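PDB 5U9C: dTDP-4-dehydrorhamnose reductase from Yersinia enterocolitica, which probably catalyses the NADPH-dependent reduction of dTDP-4-dehydro-beta-L-rhamnose to dTDP-L-rhamnose, a step of carbohydrate biosynthesis. Local coordinates for residues Ile203-Asn208 with Ser271-Pro276; Asn108-Glu113 with Thr214-Ser219; Ile136-Val141 with Ile151-Trp156. All coordinates share one frame; numbering follows the deposited sequence.

Interaction 1: residues Ile203-Asn208 with Ser271-Pro276; sequences IIWAIN and SDAPKP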
loop_
_atom_site.group_PDB
_atom_site.type_symbol
_atom_site.label_atom_id
_atom_site.label_comp_id
_atom_site.label_asym_id
_atom_site.label_seq_id
_atom_site.Cartn_x
_atom_site.Cartn_y
_atom_site.Cartn_z
ATOM N N ILE D 203 14.564 14.851 31.831
ATOM C CA ILE D 203 15.939 14.875 31.371
ATOM C C ILE D 203 16.923 15.017 32.548
ATOM O O ILE D 203 17.965 14.349 32.553
ATOM C CB ILE D 203 16.152 15.957 30.307
ATOM C CG1 ILE D 203 15.465 15.516 29.006
ATOM C CG2 ILE D 203 17.630 16.178 30.065
ATOM C CD1 ILE D 203 15.477 16.550 27.907
ATOM N N ILE D 204 16.599 15.866 33.529
ATOM C CA ILE D 204 17.465 16.039 34.707
ATOM C C ILE D 204 17.573 14.687 35.437
ATOM O O ILE D 204 18.661 14.253 35.826
ATOM C CB ILE D 204 16.931 17.152 35.639
ATOM C CG1 ILE D 204 16.906 18.510 34.907
ATOM C CG2 ILE D 204 17.755 17.246 36.926
ATOM C CD1 ILE D 204 18.267 19.047 34.504
ATOM N N TRP D 205 16.444 14.008 35.573
ATOM C CA TRP D 205 16.407 12.691 36.198
ATOM C C TRP D 205 17.247 11.701 35.386
ATOM O O TRP D 205 18.013 10.925 35.956
ATOM C CB TRP D 205 14.950 12.197 36.335
ATOM C CG TRP D 205 14.801 10.782 36.835
ATOM C CD1 TRP D 205 14.621 10.384 38.122
ATOM C CD2 TRP D 205 14.831 9.579 36.045
ATOM N NE1 TRP D 205 14.534 9.009 38.191
ATOM C CE2 TRP D 205 14.671 8.491 36.934
ATOM C CE3 TRP D 205 14.992 9.317 34.683
ATOM C CZ2 TRP D 205 14.651 7.164 36.499
ATOM C CZ3 TRP D 205 14.968 7.992 34.247
ATOM C CH2 TRP D 205 14.800 6.934 35.154
ATOM N N ALA D 206 17.130 11.775 34.061
ATOM C CA ALA D 206 17.825 10.850 33.153
ATOM C C ALA D 206 19.332 11.005 33.196
ATOM O O ALA D 206 20.064 10.023 33.146
ATOM C CB ALA D 206 17.325 11.028 31.729
ATOM N N ILE D 207 19.782 12.249 33.272
ATOM C CA ILE D 207 21.198 12.539 33.379
ATOM C C ILE D 207 21.760 11.933 34.668
ATOM O O ILE D 207 22.831 11.350 34.649
ATOM C CB ILE D 207 21.459 14.054 33.365
ATOM C CG1 ILE D 207 21.087 14.651 32.010
ATOM C CG2 ILE D 207 22.936 14.353 33.663
ATOM C CD1 ILE D 207 20.966 16.165 32.030
ATOM N N ASN D 208 21.023 12.064 35.774
ATOM C CA ASN D 208 21.460 11.547 37.075
ATOM C C ASN D 208 21.562 10.015 37.093
ATOM O O ASN D 208 22.455 9.467 37.729
ATOM C CB ASN D 208 20.507 12.019 38.196
ATOM C CG ASN D 208 20.947 11.567 39.588
ATOM O OD1 ASN D 208 20.183 10.934 40.314
ATOM N ND2 ASN D 208 22.176 11.853 39.943
ATOM N N SER D 271 10.353 3.675 37.646
ATOM C CA SER D 271 9.525 3.961 38.842
ATOM C C SER D 271 9.596 5.364 39.442
ATOM O O SER D 271 8.555 5.950 39.719
ATOM C CB SER D 271 9.772 2.909 39.939
ATOM O OG SER D 271 11.145 2.867 40.293
ATOM N N ASP D 272 10.786 5.923 39.620
ATOM C CA ASP D 272 10.862 7.259 40.240
ATOM C C ASP D 272 11.056 8.426 39.255
ATOM O O ASP D 272 11.293 9.546 39.678
ATOM C CB ASP D 272 11.949 7.289 41.330
ATOM C CG ASP D 272 13.350 7.151 40.768
ATOM O OD1 ASP D 272 13.516 6.586 39.662
ATOM O OD2 ASP D 272 14.300 7.606 41.442
ATOM N N ALA D 273 10.947 8.173 37.952
ATOM C CA ALA D 273 11.134 9.243 36.980
ATOM C C ALA D 273 9.908 10.139 36.918
ATOM O O ALA D 273 8.799 9.651 37.073
ATOM C CB ALA D 273 11.395 8.670 35.602
ATOM N N PRO D 274 10.106 11.446 36.694
ATOM C CA PRO D 274 8.961 12.343 36.501
ATOM C C PRO D 274 8.290 11.990 35.162
ATOM O O PRO D 274 8.974 11.929 34.135
ATOM C CB PRO D 274 9.593 13.737 36.429
ATOM C CG PRO D 274 11.040 13.565 36.699
ATOM C CD PRO D 274 11.386 12.137 36.501
ATOM N N LYS D 275 6.974 11.788 35.179
ATOM C CA LYS D 275 6.235 11.339 34.002
ATOM C C LYS D 275 5.201 12.326 33.484
ATOM O O LYS D 275 4.757 13.194 34.221
ATOM C CB LYS D 275 5.551 10.004 34.338
ATOM C CG LYS D 275 6.548 8.939 34.828
ATOM C CD LYS D 275 5.924 7.609 35.177
ATOM C CE LYS D 275 6.972 6.650 35.718
ATOM N NZ LYS D 275 7.561 7.092 37.029
ATOM N N PRO D 276 4.813 12.197 32.199
ATOM C CA PRO D 276 3.764 13.079 31.718
ATOM C C PRO D 276 2.434 12.582 32.249
ATOM O O PRO D 276 2.359 11.492 32.819
ATOM C CB PRO D 276 3.819 12.919 30.197
ATOM C CG PRO D 276 4.803 11.851 29.915
ATOM C CD PRO D 276 5.160 11.186 31.196
#
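Trp205 on helix 196-209 and Ala273 in the loop leading to helix 279-288 bring their backbones together, with CA atoms 6.3 Å apart. This helix is one of those that flank the parallel sheet of the Rossmann-type fold, and the indole of Trp205, directed at the loop, is where the irregular chain 271-276 is laid against it. The central contact is a CH-pi interaction: the methyl CB of Ala273 sits over the middle of one indole face, 3.5 Å from the centroid of the six-membered ring and only 8° off its normal. With CG of Trp205 trans to the backbone N (chi1 174°), the ring swings out from the helix to meet the loop. The CD atom of Pro274 packs against CB at the root of the indole, 3.6 Å away, while Phe202 of the same helix meets the ring as well. Lys275 closes back on its own loop, its NZ bonding to Ala273 O at 2.8 Å on a lone pair and also to Leu270 O. At the indole rim, the carboxylate of Asp272 stands at 78° to the ring, and Trp205 NE1 gives a weak, bent hydrogen bond of 3.0 Å to Asp272 OD1.

Interaction 2: residues Asn108-Glu113 with Thr214-Ser219; sequences NVFGGE and TLHFAS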
loop_
_atom_site.group_PDB
_atom_site.type_symbol
_atom_site.label_atom_id
_atom_site.label_comp_id
_atom_site.label_asym_id
_atom_site.label_seq_id
_atom_site.Cartn_x
_atom_site.Cartn_y
_atom_site.Cartn_z
ATOM N N ASN D 108 7.847 12.340 14.315
ATOM C CA ASN D 108 7.846 12.354 12.833
ATOM C C ASN D 108 8.660 11.250 12.184
ATOM O O ASN D 108 8.686 11.170 10.966
ATOM C CB ASN D 108 8.311 13.701 12.255
ATOM C CG ASN D 108 7.172 14.619 11.922
ATOM O OD1 ASN D 108 6.919 15.591 12.634
ATOM N ND2 ASN D 108 6.465 14.317 10.818
ATOM N N VAL D 109 9.340 10.415 12.969
ATOM C CA VAL D 109 9.997 9.256 12.387
ATOM C C VAL D 109 8.902 8.235 12.017
ATOM O O VAL D 109 9.154 7.281 11.281
ATOM C CB VAL D 109 11.073 8.616 13.290
ATOM C CG1 VAL D 109 12.174 9.621 13.608
ATOM C CG2 VAL D 109 10.474 8.013 14.561
ATOM N N PHE D 110 7.696 8.436 12.546
ATOM C CA PHE D 110 6.562 7.583 12.223
ATOM C C PHE D 110 5.567 8.311 11.307
ATOM O O PHE D 110 5.618 9.547 11.156
ATOM C CB PHE D 110 5.813 7.171 13.490
ATOM C CG PHE D 110 6.629 6.368 14.448
ATOM C CD1 PHE D 110 6.931 5.033 14.171
ATOM C CD2 PHE D 110 7.067 6.919 15.634
ATOM C CE1 PHE D 110 7.674 4.272 15.057
ATOM C CE2 PHE D 110 7.814 6.166 16.530
ATOM C CZ PHE D 110 8.113 4.843 16.246
ATOM N N GLY D 111 4.660 7.541 10.720
ATOM C CA GLY D 111 3.578 8.099 9.938
ATOM C C GLY D 111 3.226 7.380 8.671
ATOM O O GLY D 111 2.064 7.331 8.303
ATOM N N GLY D 112 4.227 6.806 8.005
ATOM C CA GLY D 112 4.004 6.133 6.750
ATOM C C GLY D 112 3.073 4.953 6.883
ATOM O O GLY D 112 2.352 4.622 5.948
ATOM N N GLU D 113 3.052 4.329 8.049
ATOM C CA GLU D 113 2.166 3.178 8.231
ATOM C C GLU D 113 0.694 3.542 8.287
ATOM O O GLU D 113 -0.149 2.707 7.975
ATOM C CB GLU D 113 2.560 2.376 9.467
ATOM C CG GLU D 113 1.679 1.163 9.698
ATOM C CD GLU D 113 2.185 0.263 10.804
ATOM O OE1 GLU D 113 3.331 0.453 11.286
ATOM O OE2 GLU D 113 1.397 -0.627 11.200
ATOM N N THR D 214 15.888 3.922 24.013
ATOM C CA THR D 214 14.962 4.774 23.262
ATOM C C THR D 214 13.639 4.864 24.018
ATOM O O THR D 214 13.086 3.838 24.443
ATOM C CB THR D 214 14.753 4.249 21.824
ATOM O OG1 THR D 214 15.977 4.397 21.077
ATOM C CG2 THR D 214 13.655 5.048 21.080
ATOM N N LEU D 215 13.138 6.085 24.178
ATOM C CA LEU D 215 11.875 6.335 24.859
ATOM C C LEU D 215 11.022 7.335 24.108
ATOM O O LEU D 215 11.530 8.183 23.387
ATOM C CB LEU D 215 12.130 6.908 26.250
ATOM C CG LEU D 215 12.672 5.986 27.326
ATOM C CD1 LEU D 215 13.175 6.792 28.509
ATOM C CD2 LEU D 215 11.589 5.000 27.753
ATOM N N HIS D 216 9.717 7.204 24.281
ATOM C CA HIS D 216 8.740 8.148 23.765
ATOM C C HIS D 216 8.293 8.939 24.984
ATOM O O HIS D 216 7.899 8.346 25.985
ATOM C CB HIS D 216 7.546 7.383 23.221
ATOM C CG HIS D 216 7.812 6.709 21.922
ATOM N ND1 HIS D 216 6.813 6.116 21.182
ATOM C CD2 HIS D 216 8.936 6.642 21.169
ATOM C CE1 HIS D 216 7.328 5.642 20.061
ATOM N NE2 HIS D 216 8.615 5.934 20.034
ATOM N N PHE D 217 8.332 10.268 24.903
ATOM C CA PHE D 217 7.925 11.104 26.023
ATOM C C PHE D 217 6.830 12.068 25.559
ATOM O O PHE D 217 7.093 13.061 24.851
ATOM C CB PHE D 217 9.124 11.853 26.646
ATOM C CG PHE D 217 8.790 12.523 27.968
ATOM C CD1 PHE D 217 8.141 13.747 27.990
ATOM C CD2 PHE D 217 9.088 11.918 29.176
ATOM C CE1 PHE D 217 7.809 14.359 29.178
ATOM C CE2 PHE D 217 8.762 12.536 30.376
ATOM C CZ PHE D 217 8.123 13.758 30.374
ATOM N N ALA D 218 5.593 11.755 25.950
ATOM C CA ALA D 218 4.434 12.564 25.566
ATOM C C ALA D 218 3.242 12.337 26.477
ATOM O O ALA D 218 3.089 11.251 27.067
ATOM C CB ALA D 218 4.029 12.235 24.132
ATOM N N SER D 219 2.387 13.354 26.566
ATOM C CA SER D 219 1.159 13.246 27.331
ATOM C C SER D 219 0.264 12.189 26.669
ATOM O O SER D 219 0.344 11.957 25.454
ATOM C CB SER D 219 0.431 14.592 27.381
ATOM O OG SER D 219 1.233 15.599 27.961
#
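Phe110 and His216 join the loop after strand 100-106 to strand 213-217, at one edge of the parallel sheet within this chain, through a small, buried contact of two aromatic rings. Along 108-113 the chain leaves a short 3-10 turn at Asn108 and Val109, and the CG2 methyl of Val109 lies 3.7 Å above the plane of the Phe110 ring, displaced toward its rim. Phe110 itself comes next. Its CG is opposite the carbonyl carbon (chi1 -62°), and the ring is directed at the strand, where His216 extends to meet it from the other direction. The phenyl rim does the touching: CE2 of Phe110 lies 3.6 Å from both NE2 and CE1 of His216, with the histidine nitrogen near the phenyl plane. The ring centroids are 5.6 Å apart and the planes turned by 74°, yet neither ring lies over the other's face, which distinguishes this pair from a T-shaped stack. Tyr118 stacks on Phe110. The imidazole is held by hydrogen bonds at both nitrogens, from ND1 to the carbonyl O of Glu263 and between NE2 and Arg153 NH1, which should restrict its rotation. Past Phe110 the chain continues through two glycines. Joining a loop beyond the carboxyl end of one parallel strand to a residue of another strand is in keeping with a Rossmann-type fold, in which such loops border the ligand-binding side.

Interaction 3: residues Ile136-Val141 with Ile151-Trp156; sequences IGESSV and IIRAGW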
loop_
_atom_site.group_PDB
_atom_site.type_symbol
_atom_site.label_atom_id
_atom_site.label_comp_id
_atom_site.label_asym_id
_atom_site.label_seq_id
_atom_site.Cartn_x
_atom_site.Cartn_y
_atom_site.Cartn_z
ATOM N N ILE D 136 17.611 8.957 10.530
ATOM C CA ILE D 136 18.972 8.529 10.220
ATOM C C ILE D 136 19.922 9.110 11.306
ATOM O O ILE D 136 20.922 8.478 11.668
ATOM C CB ILE D 136 19.382 8.861 8.766
ATOM C CG1 ILE D 136 20.732 8.211 8.404
ATOM C CG2 ILE D 136 19.421 10.353 8.528
ATOM C CD1 ILE D 136 20.708 6.704 8.307
ATOM N N GLY D 137 19.576 10.280 11.865
ATOM C CA GLY D 137 20.370 10.853 12.958
ATOM C C GLY D 137 20.314 9.879 14.136
ATOM O O GLY D 137 21.351 9.617 14.787
ATOM N N GLU D 138 19.132 9.308 14.405
ATOM C CA GLU D 138 19.010 8.294 15.484
ATOM C C GLU D 138 19.941 7.113 15.235
ATOM O O GLU D 138 20.618 6.663 16.159
ATOM C CB GLU D 138 17.597 7.726 15.643
ATOM C CG GLU D 138 16.486 8.682 16.073
ATOM C CD GLU D 138 15.174 7.945 16.345
ATOM O OE1 GLU D 138 15.174 6.688 16.348
ATOM O OE2 GLU D 138 14.145 8.614 16.582
ATOM N N SER D 139 19.967 6.618 13.999
ATOM C CA SER D 139 20.837 5.495 13.647
ATOM C C SER D 139 22.289 5.830 13.992
ATOM O O SER D 139 22.983 5.018 14.624
ATOM C CB SER D 139 20.744 5.143 12.156
ATOM O OG SER D 139 19.425 4.809 11.767
ATOM N N SER D 140 22.721 7.043 13.622
ATOM C CA SER D 140 24.103 7.492 13.869
ATOM C C SER D 140 24.447 7.427 15.353
ATOM O O SER D 140 25.551 7.021 15.730
ATOM C CB SER D 140 24.300 8.932 13.392
ATOM O OG SER D 140 24.287 8.982 11.996
ATOM N N VAL D 141 23.493 7.825 16.184
ATOM C CA VAL D 141 23.654 7.824 17.629
ATOM C C VAL D 141 23.762 6.383 18.163
ATOM O O VAL D 141 24.715 6.065 18.896
ATOM C CB VAL D 141 22.519 8.604 18.308
ATOM C CG1 VAL D 141 22.525 8.405 19.821
ATOM C CG2 VAL D 141 22.625 10.087 17.958
ATOM N N ILE D 151 17.840 8.191 23.482
ATOM C CA ILE D 151 17.095 8.839 22.406
ATOM C C ILE D 151 15.680 9.005 22.914
ATOM O O ILE D 151 15.037 8.014 23.321
ATOM C CB ILE D 151 17.112 7.986 21.134
ATOM C CG1 ILE D 151 18.522 8.001 20.540
ATOM C CG2 ILE D 151 16.091 8.505 20.116
ATOM C CD1 ILE D 151 18.761 6.926 19.497
ATOM N N ILE D 152 15.213 10.248 22.944
ATOM C CA ILE D 152 13.864 10.555 23.398
ATOM C C ILE D 152 13.084 11.146 22.241
ATOM O O ILE D 152 13.500 12.148 21.631
ATOM C CB ILE D 152 13.838 11.560 24.540
ATOM C CG1 ILE D 152 14.711 11.084 25.704
ATOM C CG2 ILE D 152 12.389 11.794 24.990
ATOM C CD1 ILE D 152 14.772 12.074 26.852
ATOM N N ARG D 153 11.948 10.544 21.943
ATOM C CA ARG D 153 11.084 11.046 20.891
ATOM C C ARG D 153 9.967 11.845 21.541
ATOM O O ARG D 153 9.238 11.337 22.393
ATOM C CB ARG D 153 10.519 9.910 20.035
ATOM C CG ARG D 153 11.569 9.037 19.362
ATOM C CD ARG D 153 10.937 8.063 18.374
ATOM N NE ARG D 153 11.903 7.212 17.698
ATOM C CZ ARG D 153 11.940 5.879 17.705
ATOM N NH1 ARG D 153 11.013 5.143 18.323
ATOM N NH2 ARG D 153 12.895 5.267 17.016
ATOM N N ALA D 154 9.889 13.120 21.168
ATOM C CA ALA D 154 8.843 14.033 21.630
ATOM C C ALA D 154 7.864 14.252 20.481
ATOM O O ALA D 154 8.217 14.114 19.310
ATOM C CB ALA D 154 9.440 15.372 22.055
ATOM N N GLY D 155 6.635 14.584 20.831
ATOM C CA GLY D 155 5.587 14.850 19.861
ATOM C C GLY D 155 5.518 16.353 19.606
ATOM O O GLY D 155 6.548 17.003 19.392
ATOM N N TRP D 156 4.309 16.908 19.619
ATOM C CA TRP D 156 4.129 18.356 19.422
ATOM C C TRP D 156 4.534 19.091 20.708
ATOM O O TRP D 156 3.814 19.046 21.718
ATOM C CB TRP D 156 2.684 18.673 19.066
ATOM C CG TRP D 156 2.217 18.051 17.765
ATOM C CD1 TRP D 156 2.984 17.745 16.678
ATOM C CD2 TRP D 156 0.862 17.833 17.373
ATOM N NE1 TRP D 156 2.186 17.273 15.654
ATOM C CE2 TRP D 156 0.879 17.339 16.053
ATOM C CE3 TRP D 156 -0.358 17.967 18.018
ATOM C CZ2 TRP D 156 -0.285 16.987 15.377
ATOM C CZ3 TRP D 156 -1.519 17.618 17.336
ATOM C CH2 TRP D 156 -1.472 17.136 16.037
#
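Glu138 on helix 129-144 reaches across to Ile151 and Arg153 on strand 149-154; the axis of 136-141 runs nearly antiparallel to that of strand residues 151-154 (161°), 10.5 Å away at closest approach. Starting at the root of the glutamate, CB lies near Ile151 CD1, and CG passes beside the CG2 branch of the same isoleucine, 4.1 Å away. The chain is extended beyond CG (chi2 -173°), which carries the carboxyl carbon CD past that methyl and delivers the two oxygens to the arginine. There Arg153 presents NE and NH2 to the carboxylate in a bidentate salt bridge, one nitrogen to each oxygen: NH2 to Glu138 OE1 at 2.8 Å and NE to OE2 at 2.9 Å. Both oxygens use their syn lone pairs, and the two flat groups are nearly coplanar, 23° apart. OE2 also bonds to Ser105 OG, and OE1 forms a second salt bridge with Arg142 NH1, so this buried carboxylate lies between two arginines that probably favour its charged form. Next to the ion pair, CG1 of Val141 meets CD1 of Ile151 tip to tip at 4.1 Å. The helix passes into this adjacent strand in the alpha-beta connection of a Rossmann-type fold, its inner face lying on the parallel sheet.

In the fold
All three contacts are built around the parallel sheet of one Rossmann-type fold; interactions 2 and 3 each include one of its strands and interaction 1 lies on a flanking helix. Interactions 2 and 3 lie closest, their centres 9 Å apart, because strands 149-154 and 213-217 are neighbours: Leu215 N lies 2.8 Å from Ile151 O. Arg153 spans both, with Phe110 CZ 3.6 Å from Arg153 NH1. Interaction 1, centred 19 Å from interaction 2 and 18 Å from interaction 3, reaches the same strands through Ile203 CG1, 4.1 Å from Ile152 CD1. The side chain of Arg153 is about 4 Å from a bound citrate, probably from the crystallisation liquor, and that of Phe110 about 12 Å from that of Arg256, which binds (R)-malate, absent from this chain.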